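Local coordinates for protein myosin-I heavy chain (Dictyostelium discoideum, PDB 5EJR) that is an actin-based motor with ATPase activity that acts in early phagocytosis and adhesion, represented here by its second MyTH4-FERM tail module, at residues S4-W9 and M149-S154; S11-S16 and S141-Q146; D343-A348 and I387-S392; A348-Q353 and K406-N411. All coordinates share one frame; numbering follows the deposited sequence.

Contact 1: residues S4-W9 and M149-S154; sequences SQLAQW and MEQLMS
Q151 and L6 make the apolar part of this contact, where the short N-terminal helix 5-11 lies against helix 142-159 of the MyTH4 domain. The methyl CD2 of L6 rests on the middle of the glutamine chain, 3.7 Å from Q151 CG, and lies 3.9 Å from the amide carbon Q151 CD. The two side chains cross at about a right angle, so the leucine meets the stem and base of the amide rather than running along it. Q151 leaves its helix with CG opposite the backbone N (chi1 -173°) and then bends at chi2 (76°), a path that carries the amide past L6 toward S4. L6 also touches Y112, F42 and L144.

The polar part gathers round the start of helix 5-11. S4 is its N-cap: S4 OG accepts from A7 N at 3.2 Å, with a nearly straight N-H...O angle of 165°. The same hydroxyl oxygen lies 3.5 Å from Q151 OE1. A water accepts from L6 N at 2.9 Å and gives a weak bond to Q151 OE1, linking the first turn of one helix to the side chain of the other. Q151 NE2 hydrogen-bonds to the hydroxyl of Y112. Shortening Q151 to an alanine is likely to leave L6 CD2 without the stem it rests on and Y112 OH without this amide partner. With no direct hydrogen bond across the two segments, the N-terminal helix is joined here mainly by van der Waals packing, with a water whose bond to Q151 OE1 is weak as the polar link between them.

Contact 2: residues S11-S16 and S141-Q146; sequences STRFRS and SDSLLQ
R13 reaches S143 across the surface of the all-helical MyTH4 domain, where the turn between helices 5-11 and 15-25 faces the first turn of helix 142-159. The serine oxygen sits over one face of the guanidinium: S143 OG is 2.8 Å from R13 NH2 and 3.4 Å from R13 CZ. Despite the short distance, the N-H groups point poorly for a hydrogen bond, and the pair is a close polar approach over the flat group. S143 OG stands opposite its own backbone N (chi1 176°), which directs the hydroxyl to the arginine.

The next shell explains the pose of R13. Its chain runs extended from CG to NE, and at the far end NH1 donates to the carbonyl O of W9, while the guanidinium makes a cation-pi contact with the W9 ring. Were R13 a leucine, W9 would probably lose both its cation and the hydrogen bond to its carbonyl, leaving the turn freer to move. R13 is also hydrogen-bonded through the backbone to E55, and the neighbouring F14 ring meets F42; both probably help to fix the turn.

On the opposing helix, S143 lies in a first turn N-capped by S141. S141 OG, itself hydrogen-bonded to D105, accepts from L144 N at 3.1 Å with an N-H...O angle of 153°.

Contact 3: residues D343-A348 and I387-S392; sequences DSSIIA and ISMIES
S345 and A348 present small side chains to M389 and I390, and the two helices come close where they meet. The CA atoms of S345 and I390 are only 4.8 Å apart, and the axes of the short segments approach to 8.4 Å. On the buried side, A348 CB lies against the longer branch of I390, 3.6 Å from its CD1 and 3.7 Å from its CG1. That branch stands opposite the carbonyl carbon (chi1 -69°), which brings its end to the alanine methyl. V372 and L373 also touch A348, and V369 touches I390, so this part belongs to a larger apolar core. Equally tight is the approach of S345 OG to hydrocarbon, 3.3 Å from M389 CB; the polar need of this buried hydroxyl is met within its own helix by a hydrogen bond to the carbonyl O of E341.

The crossing lies in the helical F2 lobe of the FERM domain, where helix 341-355 meets helix 383-394; segments 343-348 and 387-392 of these helices run at 68° between their N-to-C directions. The small S345 and A348 lie at the close crossing, with S345 also touching W386 and Q393.

The looser, partly exposed side belongs to the outer chain of M389. It bends at chi3 (81°), and its terminal methyl CE stays 4.1 Å from S345 OG.

Contact 4: residues A348-Q353 and K406-N411; sequences AAILIQ and KLMFIN
Two near-antiparallel helices of the F2 lobe of the FERM domain, 341-355 and 402-416, pack here through I350 and L351 on one and M408 and F409 on the other. The short segments run at 157° between their N-to-C directions, with axes 9.7 Å apart, a spacing that leaves room for a layer of large apolar side chains.

L351 and F409 make the aromatic part. The methyl CD2 of L351 stands over one face of the ring, 3.9 Å from the F409 centroid and 17° off the ring normal, in a CH-pi contact. It sits displaced toward the rim, and F409 CD1 is the ring atom nearest to it, at 3.7 Å. The other methyl of the leucine, L351 CD1, lies 3.9 Å from F409 CE1, so both branches touch the phenyl group. F409 CG is opposite its backbone N (chi1 166°), which directs the ring out from its helix to where L351 lies over one face. Y324 and W331 of helix 317-332 also touch L351.

I350 sends its two branches to different partners. Its CG2 methyl meets the stem of the phenylalanine, 4.1 Å from F409 CB, while I350 CD1 reaches the methionine, 4.1 Å from M408 CE. The bend of M408 at chi3 brings CE back to I350 CD1, which M408 CB also approaches.

No hydrogen bond or charge pair crosses between the two segments; their cohesion rests on burial of apolar surface, dispersion and the CH-pi contact, and so depends on the shapes of the side chains.

How the contacts relate
The four contacts form two pairs at opposite ends of the module. Contacts 1 and 2, with centres 10 Å apart, both bring the N-terminal region onto helix 142-159; L6 CD1 lies 3.8 Å from L144 CD1, and W9 CZ3 lies 4.0 Å from F14 CE1, so one apolar cluster runs between them. Contacts 3 and 4, with centres 11 Å apart, share A348 and helix 341-355, which packs on both 383-394 and 402-416. I390 CG2 reaches I352 CD1 at 3.5 Å, making their cores continuous. The MyTH4 and F2 pairs are remote: the centres of contacts 1 and 3 are about 78 Å apart.

Contact 1: residues S4-W9 and M149-S154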
loop_
_atom_site.group_PDB
_atom_site.type_symbol
_atom_site.label_atom_id
_atom_site.label_comp_id
_atom_site.label_asym_id
_atom_site.label_seq_id
_atom_site.Cartn_x
_atom_site.Cartn_y
_atom_site.Cartn_z
ATOM N N SER A 4 -7.003 -42.101 1.946
ATOM C CA SER A 4 -7.483 -40.870 1.309
ATOM C C SER A 4 -6.546 -40.422 0.190
ATOM O O SER A 4 -5.418 -40.911 0.114
ATOM C CB SER A 4 -7.627 -39.755 2.340
ATOM O OG SER A 4 -6.364 -39.303 2.806
ATOM N N GLN A 5 -7.000 -39.484 -0.666
ATOM C CA GLN A 5 -6.193 -38.943 -1.765
ATOM C C GLN A 5 -4.941 -38.250 -1.220
ATOM O O GLN A 5 -3.868 -38.414 -1.801
ATOM C CB GLN A 5 -7.011 -38.000 -2.656
ATOM C CG GLN A 5 -8.091 -38.698 -3.469
ATOM C CD GLN A 5 -7.600 -39.160 -4.818
ATOM O OE1 GLN A 5 -6.823 -40.119 -4.939
ATOM N NE2 GLN A 5 -8.085 -38.513 -5.870
ATOM N N LEU A 6 -5.064 -37.539 -0.067
ATOM C CA LEU A 6 -3.936 -36.868 0.589
ATOM C C LEU A 6 -2.897 -37.882 1.093
ATOM O O LEU A 6 -1.706 -37.678 0.871
ATOM C CB LEU A 6 -4.395 -35.910 1.721
ATOM C CG LEU A 6 -3.290 -35.259 2.587
ATOM C CD1 LEU A 6 -2.471 -34.234 1.802
ATOM C CD2 LEU A 6 -3.860 -34.614 3.821
ATOM N N ALA A 7 -3.350 -38.964 1.765
ATOM C CA ALA A 7 -2.492 -40.033 2.290
ATOM C C ALA A 7 -1.756 -40.736 1.154
ATOM O O ALA A 7 -0.572 -41.030 1.305
ATOM C CB ALA A 7 -3.322 -41.035 3.087
ATOM N N GLN A 8 -2.442 -40.969 0.005
ATOM C CA GLN A 8 -1.864 -41.593 -1.195
ATOM C C GLN A 8 -0.745 -40.725 -1.771
ATOM O O GLN A 8 0.284 -41.258 -2.196
ATOM C CB GLN A 8 -2.930 -41.842 -2.260
ATOM C CG GLN A 8 -3.823 -43.053 -1.975
ATOM C CD GLN A 8 -4.962 -43.183 -2.961
ATOM O OE1 GLN A 8 -4.851 -42.840 -4.149
ATOM N NE2 GLN A 8 -6.083 -43.714 -2.493
ATOM N N TRP A 9 -0.941 -39.380 -1.753
ATOM C CA TRP A 9 0.035 -38.390 -2.207
ATOM C C TRP A 9 1.235 -38.390 -1.246
ATOM O O TRP A 9 2.374 -38.359 -1.693
ATOM C CB TRP A 9 -0.627 -36.990 -2.298
ATOM C CG TRP A 9 0.319 -35.857 -2.606
ATOM C CD1 TRP A 9 0.607 -35.338 -3.835
ATOM C CD2 TRP A 9 1.078 -35.095 -1.659
ATOM N NE1 TRP A 9 1.508 -34.303 -3.711
ATOM C CE2 TRP A 9 1.793 -34.116 -2.384
ATOM C CE3 TRP A 9 1.187 -35.114 -0.259
ATOM C CZ2 TRP A 9 2.623 -33.183 -1.758
ATOM C CZ3 TRP A 9 2.033 -34.210 0.359
ATOM C CH2 TRP A 9 2.749 -33.264 -0.388
ATOM N N MET A 149 -7.522 -30.539 -1.528
ATOM C CA MET A 149 -8.875 -29.986 -1.620
ATOM C C MET A 149 -9.898 -31.026 -1.168
ATOM O O MET A 149 -10.757 -30.714 -0.329
ATOM C CB MET A 149 -9.184 -29.479 -3.037
ATOM C CG MET A 149 -8.652 -28.088 -3.292
ATOM S SD MET A 149 -9.457 -27.295 -4.703
ATOM C CE MET A 149 -8.611 -28.058 -6.030
ATOM N N GLU A 150 -9.760 -32.276 -1.680
ATOM C CA GLU A 150 -10.607 -33.424 -1.321
ATOM C C GLU A 150 -10.593 -33.688 0.184
ATOM O O GLU A 150 -11.625 -34.024 0.756
ATOM C CB GLU A 150 -10.196 -34.693 -2.100
ATOM C CG GLU A 150 -10.470 -34.630 -3.599
ATOM C CD GLU A 150 -11.897 -34.353 -4.043
ATOM O OE1 GLU A 150 -12.846 -34.805 -3.362
ATOM O OE2 GLU A 150 -12.062 -33.701 -5.100
ATOM N N GLN A 151 -9.434 -33.484 0.826
ATOM C CA GLN A 151 -9.262 -33.614 2.266
ATOM C C GLN A 151 -10.047 -32.513 2.984
ATOM O O GLN A 151 -10.766 -32.820 3.928
ATOM C CB GLN A 151 -7.773 -33.570 2.644
ATOM C CG GLN A 151 -7.495 -33.866 4.125
ATOM C CD GLN A 151 -7.579 -35.326 4.543
ATOM O OE1 GLN A 151 -7.822 -36.239 3.740
ATOM N NE2 GLN A 151 -7.351 -35.580 5.827
ATOM N N LEU A 152 -9.918 -31.236 2.538
ATOM C CA LEU A 152 -10.655 -30.107 3.122
ATOM C C LEU A 152 -12.158 -30.356 2.995
ATOM O O LEU A 152 -12.880 -30.177 3.973
ATOM C CB LEU A 152 -10.281 -28.772 2.441
ATOM C CG LEU A 152 -8.862 -28.230 2.623
ATOM C CD1 LEU A 152 -8.730 -26.878 1.949
ATOM C CD2 LEU A 152 -8.475 -28.102 4.097
ATOM N N MET A 153 -12.601 -30.838 1.796
ATOM C CA MET A 153 -13.978 -31.209 1.471
ATOM C C MET A 153 -14.478 -32.279 2.462
ATOM O O MET A 153 -15.611 -32.180 2.937
ATOM C CB MET A 153 -14.064 -31.742 0.034
ATOM C CG MET A 153 -14.056 -30.662 -1.047
ATOM S SD MET A 153 -14.153 -31.401 -2.715
ATOM C CE MET A 153 -13.920 -29.948 -3.733
ATOM N N SER A 154 -13.610 -33.277 2.811
ATOM C CA SER A 154 -13.931 -34.347 3.780
ATOM C C SER A 154 -14.048 -33.802 5.204
ATOM O O SER A 154 -14.927 -34.215 5.964
ATOM C CB SER A 154 -12.886 -35.456 3.737
ATOM O OG SER A 154 -13.043 -36.245 2.570
HETATM O O HOH W 1 -7.790 -36.575 0.304
#

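Contact 2: residues S11-S16 and S141-Q146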
loop_
_atom_site.group_PDB
_atom_site.type_symbol
_atom_site.label_atom_id
_atom_site.label_comp_id
_atom_site.label_asym_id
_atom_site.label_seq_id
_atom_site.Cartn_x
_atom_site.Cartn_y
_atom_site.Cartn_z
ATOM N N SER A 11 2.195 -40.858 0.711
ATOM C CA SER A 11 2.807 -42.198 0.748
ATOM C C SER A 11 4.217 -42.259 0.133
ATOM O O SER A 11 5.100 -42.916 0.688
ATOM C CB SER A 11 1.890 -43.234 0.106
ATOM O OG SER A 11 1.948 -43.210 -1.314
ATOM N N THR A 12 4.431 -41.530 -0.979
ATOM C CA THR A 12 5.697 -41.482 -1.724
ATOM C C THR A 12 6.485 -40.166 -1.515
ATOM O O THR A 12 7.401 -39.885 -2.301
ATOM C CB THR A 12 5.399 -41.697 -3.224
ATOM O OG1 THR A 12 4.595 -40.613 -3.705
ATOM C CG2 THR A 12 4.713 -43.027 -3.510
ATOM N N ARG A 13 6.124 -39.346 -0.494
ATOM C CA ARG A 13 6.757 -38.037 -0.261
ATOM C C ARG A 13 7.068 -37.725 1.200
ATOM O O ARG A 13 8.078 -37.083 1.482
ATOM C CB ARG A 13 5.907 -36.899 -0.864
ATOM C CG ARG A 13 5.672 -36.978 -2.375
ATOM C CD ARG A 13 4.584 -36.012 -2.805
ATOM N NE ARG A 13 4.406 -35.949 -4.259
ATOM C CZ ARG A 13 3.580 -36.723 -4.955
ATOM N NH1 ARG A 13 2.862 -37.659 -4.345
ATOM N NH2 ARG A 13 3.480 -36.583 -6.269
ATOM N N PHE A 14 6.194 -38.131 2.128
ATOM C CA PHE A 14 6.411 -37.864 3.551
ATOM C C PHE A 14 7.539 -38.743 4.078
ATOM O O PHE A 14 7.700 -39.872 3.609
ATOM C CB PHE A 14 5.118 -38.122 4.353
ATOM C CG PHE A 14 4.292 -36.911 4.742
ATOM C CD1 PHE A 14 3.984 -35.924 3.808
ATOM C CD2 PHE A 14 3.767 -36.791 6.025
ATOM C CE1 PHE A 14 3.197 -34.821 4.162
ATOM C CE2 PHE A 14 2.974 -35.689 6.378
ATOM C CZ PHE A 14 2.699 -34.711 5.446
ATOM N N ARG A 15 8.308 -38.223 5.045
ATOM C CA ARG A 15 9.408 -38.937 5.690
ATOM C C ARG A 15 8.884 -40.212 6.369
ATOM O O ARG A 15 9.408 -41.299 6.107
ATOM C CB ARG A 15 10.113 -38.043 6.726
ATOM C CG ARG A 15 10.851 -36.840 6.142
ATOM C CD ARG A 15 11.847 -36.291 7.140
ATOM N NE ARG A 15 12.368 -34.974 6.761
ATOM C CZ ARG A 15 13.405 -34.774 5.948
ATOM N NH1 ARG A 15 14.021 -35.805 5.379
ATOM N NH2 ARG A 15 13.818 -33.543 5.681
ATOM N N SER A 16 7.811 -40.071 7.193
ATOM C CA SER A 16 7.156 -41.143 7.959
ATOM C C SER A 16 6.683 -42.320 7.109
ATOM O O SER A 16 6.782 -43.465 7.557
ATOM C CB SER A 16 6.009 -40.588 8.802
ATOM O OG SER A 16 4.959 -40.100 7.984
ATOM N N SER A 141 1.456 -27.301 -4.977
ATOM C CA SER A 141 1.827 -27.916 -6.257
ATOM C C SER A 141 0.600 -28.497 -6.967
ATOM O O SER A 141 -0.414 -28.781 -6.325
ATOM C CB SER A 141 2.883 -29.004 -6.060
ATOM O OG SER A 141 2.376 -30.119 -5.341
ATOM N N ASP A 142 0.693 -28.673 -8.286
ATOM C CA ASP A 142 -0.382 -29.249 -9.092
ATOM C C ASP A 142 -0.684 -30.683 -8.618
ATOM O O ASP A 142 -1.830 -31.133 -8.686
ATOM C CB ASP A 142 0.013 -29.219 -10.573
ATOM C CG ASP A 142 0.470 -27.840 -11.016
ATOM O OD1 ASP A 142 1.628 -27.461 -10.693
ATOM O OD2 ASP A 142 -0.343 -27.114 -11.623
ATOM N N SER A 143 0.348 -31.360 -8.076
ATOM C CA SER A 143 0.266 -32.705 -7.516
ATOM C C SER A 143 -0.544 -32.709 -6.224
ATOM O O SER A 143 -1.371 -33.597 -6.052
ATOM C CB SER A 143 1.664 -33.253 -7.251
ATOM O OG SER A 143 1.607 -34.516 -6.613
ATOM N N LEU A 144 -0.292 -31.735 -5.315
ATOM C CA LEU A 144 -0.972 -31.626 -4.021
ATOM C C LEU A 144 -2.375 -31.009 -4.107
ATOM O O LEU A 144 -3.229 -31.394 -3.315
ATOM C CB LEU A 144 -0.102 -30.875 -2.988
ATOM C CG LEU A 144 -0.666 -30.690 -1.560
ATOM C CD1 LEU A 144 -0.765 -32.009 -0.811
ATOM C CD2 LEU A 144 0.166 -29.732 -0.759
ATOM N N LEU A 145 -2.612 -30.074 -5.050
ATOM C CA LEU A 145 -3.878 -29.330 -5.208
ATOM C C LEU A 145 -5.162 -30.169 -5.032
ATOM O O LEU A 145 -5.873 -29.928 -4.060
ATOM C CB LEU A 145 -3.925 -28.542 -6.536
ATOM C CG LEU A 145 -5.101 -27.574 -6.715
ATOM C CD1 LEU A 145 -5.036 -26.399 -5.724
ATOM C CD2 LEU A 145 -5.185 -27.076 -8.139
ATOM N N GLN A 146 -5.462 -31.129 -5.937
ATOM C CA GLN A 146 -6.675 -31.950 -5.843
ATOM C C GLN A 146 -6.732 -32.806 -4.553
ATOM O O GLN A 146 -7.708 -32.640 -3.817
ATOM C CB GLN A 146 -6.908 -32.798 -7.105
ATOM C CG GLN A 146 -8.382 -32.903 -7.492
ATOM C CD GLN A 146 -8.961 -31.589 -7.979
ATOM O OE1 GLN A 146 -8.595 -31.069 -9.042
ATOM N NE2 GLN A 146 -9.884 -31.030 -7.210
#

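Contact 3: residues D343-A348 and I387-S392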
loop_
_atom_site.group_PDB
_atom_site.type_symbol
_atom_site.label_atom_id
_atom_site.label_comp_id
_atom_site.label_asym_id
_atom_site.label_seq_id
_atom_site.Cartn_x
_atom_site.Cartn_y
_atom_site.Cartn_z
ATOM N N ASP A 343 4.841 39.729 -3.679
ATOM C CA ASP A 343 4.028 38.616 -4.177
ATOM C C ASP A 343 3.318 37.908 -3.040
ATOM O O ASP A 343 2.152 37.524 -3.197
ATOM C CB ASP A 343 4.895 37.594 -4.942
ATOM C CG ASP A 343 5.556 38.127 -6.208
ATOM O OD1 ASP A 343 5.058 39.139 -6.760
ATOM O OD2 ASP A 343 6.572 37.527 -6.648
ATOM N N SER A 344 4.011 37.730 -1.882
ATOM C CA SER A 344 3.393 37.034 -0.745
ATOM C C SER A 344 2.269 37.853 -0.149
ATOM O O SER A 344 1.279 37.287 0.311
ATOM C CB SER A 344 4.425 36.717 0.337
ATOM O OG SER A 344 5.365 35.752 -0.109
ATOM N N SER A 345 2.460 39.173 -0.087
ATOM C CA SER A 345 1.477 40.145 0.426
ATOM C C SER A 345 0.249 40.154 -0.487
ATOM O O SER A 345 -0.864 40.299 -0.007
ATOM C CB SER A 345 2.101 41.538 0.455
ATOM O OG SER A 345 2.990 41.607 1.558
ATOM N N ILE A 346 0.448 39.994 -1.805
ATOM C CA ILE A 346 -0.693 39.926 -2.758
ATOM C C ILE A 346 -1.466 38.630 -2.479
ATOM O O ILE A 346 -2.696 38.644 -2.442
ATOM C CB ILE A 346 -0.197 40.030 -4.247
ATOM C CG1 ILE A 346 0.327 41.452 -4.536
ATOM C CG2 ILE A 346 -1.332 39.670 -5.256
ATOM C CD1 ILE A 346 1.328 41.594 -5.764
ATOM N N ILE A 347 -0.730 37.514 -2.241
ATOM C CA ILE A 347 -1.337 36.212 -1.947
ATOM C C ILE A 347 -2.128 36.306 -0.663
ATOM O O ILE A 347 -3.287 35.916 -0.623
ATOM C CB ILE A 347 -0.297 35.052 -1.948
ATOM C CG1 ILE A 347 0.209 34.798 -3.408
ATOM C CG2 ILE A 347 -0.909 33.758 -1.357
ATOM C CD1 ILE A 347 1.661 34.106 -3.494
ATOM N N ALA A 348 -1.501 36.870 0.383
ATOM C CA ALA A 348 -2.146 37.060 1.676
ATOM C C ALA A 348 -3.410 37.903 1.498
ATOM O O ALA A 348 -4.455 37.475 1.962
ATOM C CB ALA A 348 -1.162 37.712 2.640
ATOM N N ILE A 387 1.613 43.191 8.185
ATOM C CA ILE A 387 0.296 43.825 8.294
ATOM C C ILE A 387 0.228 45.054 7.367
ATOM O O ILE A 387 -0.693 45.168 6.564
ATOM C CB ILE A 387 -0.003 44.200 9.774
ATOM C CG1 ILE A 387 -0.335 42.921 10.575
ATOM C CG2 ILE A 387 -1.151 45.229 9.837
ATOM C CD1 ILE A 387 -0.383 43.120 12.220
ATOM N N SER A 388 1.234 45.934 7.464
ATOM C CA SER A 388 1.353 47.136 6.651
ATOM C C SER A 388 1.427 46.809 5.130
ATOM O O SER A 388 0.750 47.465 4.341
ATOM C CB SER A 388 2.589 47.921 7.076
ATOM O OG SER A 388 2.587 49.171 6.413
ATOM N N MET A 389 2.239 45.811 4.729
ATOM C CA MET A 389 2.386 45.431 3.313
ATOM C C MET A 389 1.081 44.810 2.766
ATOM O O MET A 389 0.691 45.081 1.641
ATOM C CB MET A 389 3.573 44.477 3.118
ATOM C CG MET A 389 4.907 45.163 3.232
ATOM S SD MET A 389 6.270 44.019 2.958
ATOM C CE MET A 389 6.278 43.985 1.139
ATOM N N ILE A 390 0.422 43.983 3.571
ATOM C CA ILE A 390 -0.837 43.336 3.222
ATOM C C ILE A 390 -1.950 44.407 3.127
ATOM O O ILE A 390 -2.711 44.426 2.151
ATOM C CB ILE A 390 -1.133 42.171 4.182
ATOM C CG1 ILE A 390 -0.122 41.035 3.944
ATOM C CG2 ILE A 390 -2.549 41.659 4.035
ATOM C CD1 ILE A 390 0.026 40.058 5.085
ATOM N N GLU A 391 -1.986 45.353 4.108
ATOM C CA GLU A 391 -2.944 46.454 4.070
ATOM C C GLU A 391 -2.820 47.236 2.732
ATOM O O GLU A 391 -3.835 47.529 2.092
ATOM C CB GLU A 391 -2.731 47.351 5.309
ATOM C CG GLU A 391 -3.558 48.609 5.347
ATOM C CD GLU A 391 -3.234 49.361 6.622
ATOM O OE1 GLU A 391 -2.153 49.980 6.657
ATOM O OE2 GLU A 391 -3.955 49.186 7.630
ATOM N N SER A 392 -1.600 47.481 2.276
ATOM C CA SER A 392 -1.366 48.164 0.997
ATOM C C SER A 392 -1.924 47.385 -0.234
ATOM O O SER A 392 -2.514 47.993 -1.123
ATOM C CB SER A 392 0.110 48.504 0.824
ATOM O OG SER A 392 0.488 49.533 1.722
#

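Contact 4: residues A348-Q353 and K406-N411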
loop_
_atom_site.group_PDB
_atom_site.type_symbol
_atom_site.label_atom_id
_atom_site.label_comp_id
_atom_site.label_asym_id
_atom_site.label_seq_id
_atom_site.Cartn_x
_atom_site.Cartn_y
_atom_site.Cartn_z
ATOM N N ALA A 348 -1.501 36.870 0.383
ATOM C CA ALA A 348 -2.146 37.060 1.676
ATOM C C ALA A 348 -3.410 37.903 1.498
ATOM O O ALA A 348 -4.455 37.475 1.962
ATOM C CB ALA A 348 -1.162 37.712 2.640
ATOM N N ALA A 349 -3.365 39.000 0.676
ATOM C CA ALA A 349 -4.557 39.842 0.422
ATOM C C ALA A 349 -5.723 39.077 -0.185
ATOM O O ALA A 349 -6.852 39.241 0.281
ATOM C CB ALA A 349 -4.213 41.067 -0.418
ATOM N N ILE A 350 -5.449 38.209 -1.194
ATOM C CA ILE A 350 -6.487 37.403 -1.843
ATOM C C ILE A 350 -7.082 36.438 -0.859
ATOM O O ILE A 350 -8.289 36.309 -0.797
ATOM C CB ILE A 350 -5.931 36.646 -3.096
ATOM C CG1 ILE A 350 -5.527 37.623 -4.184
ATOM C CG2 ILE A 350 -6.966 35.635 -3.620
ATOM C CD1 ILE A 350 -4.617 37.001 -5.208
ATOM N N LEU A 351 -6.230 35.698 -0.139
ATOM C CA LEU A 351 -6.684 34.710 0.832
ATOM C C LEU A 351 -7.492 35.321 1.962
ATOM O O LEU A 351 -8.408 34.673 2.467
ATOM C CB LEU A 351 -5.505 33.862 1.363
ATOM C CG LEU A 351 -4.775 32.961 0.320
ATOM C CD1 LEU A 351 -3.741 32.111 0.991
ATOM C CD2 LEU A 351 -5.745 32.042 -0.397
ATOM N N ILE A 352 -7.179 36.569 2.339
ATOM C CA ILE A 352 -7.964 37.299 3.368
ATOM C C ILE A 352 -9.365 37.614 2.786
ATOM O O ILE A 352 -10.365 37.351 3.446
ATOM C CB ILE A 352 -7.200 38.576 3.857
ATOM C CG1 ILE A 352 -6.026 38.162 4.783
ATOM C CG2 ILE A 352 -8.160 39.580 4.590
ATOM C CD1 ILE A 352 -4.970 39.274 5.020
ATOM N N GLN A 353 -9.437 38.070 1.529
ATOM C CA GLN A 353 -10.733 38.356 0.894
ATOM C C GLN A 353 -11.583 37.076 0.800
ATOM O O GLN A 353 -12.817 37.138 0.939
ATOM C CB GLN A 353 -10.552 39.062 -0.460
ATOM C CG GLN A 353 -11.838 39.756 -0.940
ATOM C CD GLN A 353 -11.759 40.418 -2.293
ATOM O OE1 GLN A 353 -10.689 40.648 -2.845
ATOM N NE2 GLN A 353 -12.905 40.765 -2.858
ATOM N N LYS A 406 -10.166 32.331 -5.983
ATOM C CA LYS A 406 -9.487 31.044 -5.915
ATOM C C LYS A 406 -8.624 30.829 -7.187
ATOM O O LYS A 406 -7.464 30.421 -7.075
ATOM C CB LYS A 406 -10.492 29.898 -5.665
ATOM C CG LYS A 406 -11.183 29.963 -4.279
ATOM C CD LYS A 406 -12.264 28.914 -4.142
ATOM C CE LYS A 406 -13.149 29.179 -2.953
ATOM N NZ LYS A 406 -14.165 28.121 -2.779
ATOM N N LEU A 407 -9.142 31.262 -8.354
ATOM C CA LEU A 407 -8.425 31.172 -9.632
ATOM C C LEU A 407 -7.233 32.118 -9.649
ATOM O O LEU A 407 -6.182 31.755 -10.171
ATOM C CB LEU A 407 -9.370 31.497 -10.822
ATOM C CG LEU A 407 -10.485 30.486 -11.120
ATOM C CD1 LEU A 407 -11.550 31.086 -12.038
ATOM C CD2 LEU A 407 -9.940 29.255 -11.777
ATOM N N MET A 408 -7.392 33.324 -9.052
ATOM C CA MET A 408 -6.356 34.358 -8.957
ATOM C C MET A 408 -5.235 33.833 -8.054
ATOM O O MET A 408 -4.062 34.037 -8.348
ATOM C CB MET A 408 -6.934 35.639 -8.314
ATOM C CG MET A 408 -7.689 36.542 -9.246
ATOM S SD MET A 408 -8.417 37.963 -8.343
ATOM C CE MET A 408 -6.947 38.925 -7.966
ATOM N N PHE A 409 -5.611 33.220 -6.926
ATOM C CA PHE A 409 -4.642 32.636 -5.988
ATOM C C PHE A 409 -3.828 31.539 -6.709
ATOM O O PHE A 409 -2.605 31.584 -6.697
ATOM C CB PHE A 409 -5.369 32.063 -4.762
ATOM C CG PHE A 409 -4.515 31.148 -3.908
ATOM C CD1 PHE A 409 -3.402 31.638 -3.228
ATOM C CD2 PHE A 409 -4.785 29.785 -3.837
ATOM C CE1 PHE A 409 -2.609 30.786 -2.446
ATOM C CE2 PHE A 409 -3.986 28.937 -3.066
ATOM C CZ PHE A 409 -2.893 29.442 -2.392
ATOM N N ILE A 410 -4.519 30.601 -7.398
ATOM C CA ILE A 410 -3.817 29.541 -8.128
ATOM C C ILE A 410 -2.919 30.126 -9.219
ATOM O O ILE A 410 -1.797 29.685 -9.351
ATOM C CB ILE A 410 -4.780 28.458 -8.671
ATOM C CG1 ILE A 410 -5.545 27.783 -7.497
ATOM C CG2 ILE A 410 -3.995 27.438 -9.505
ATOM C CD1 ILE A 410 -6.902 27.126 -7.830
ATOM N N ASN A 411 -3.391 31.136 -9.946
ATOM C CA ASN A 411 -2.596 31.782 -10.992
ATOM C C ASN A 411 -1.294 32.358 -10.425
ATOM O O ASN A 411 -0.229 32.202 -11.008
ATOM C CB ASN A 411 -3.409 32.885 -11.700
ATOM C CG ASN A 411 -2.611 33.572 -12.798
ATOM O OD1 ASN A 411 -2.116 32.960 -13.765
ATOM N ND2 ASN A 411 -2.399 34.838 -12.617
#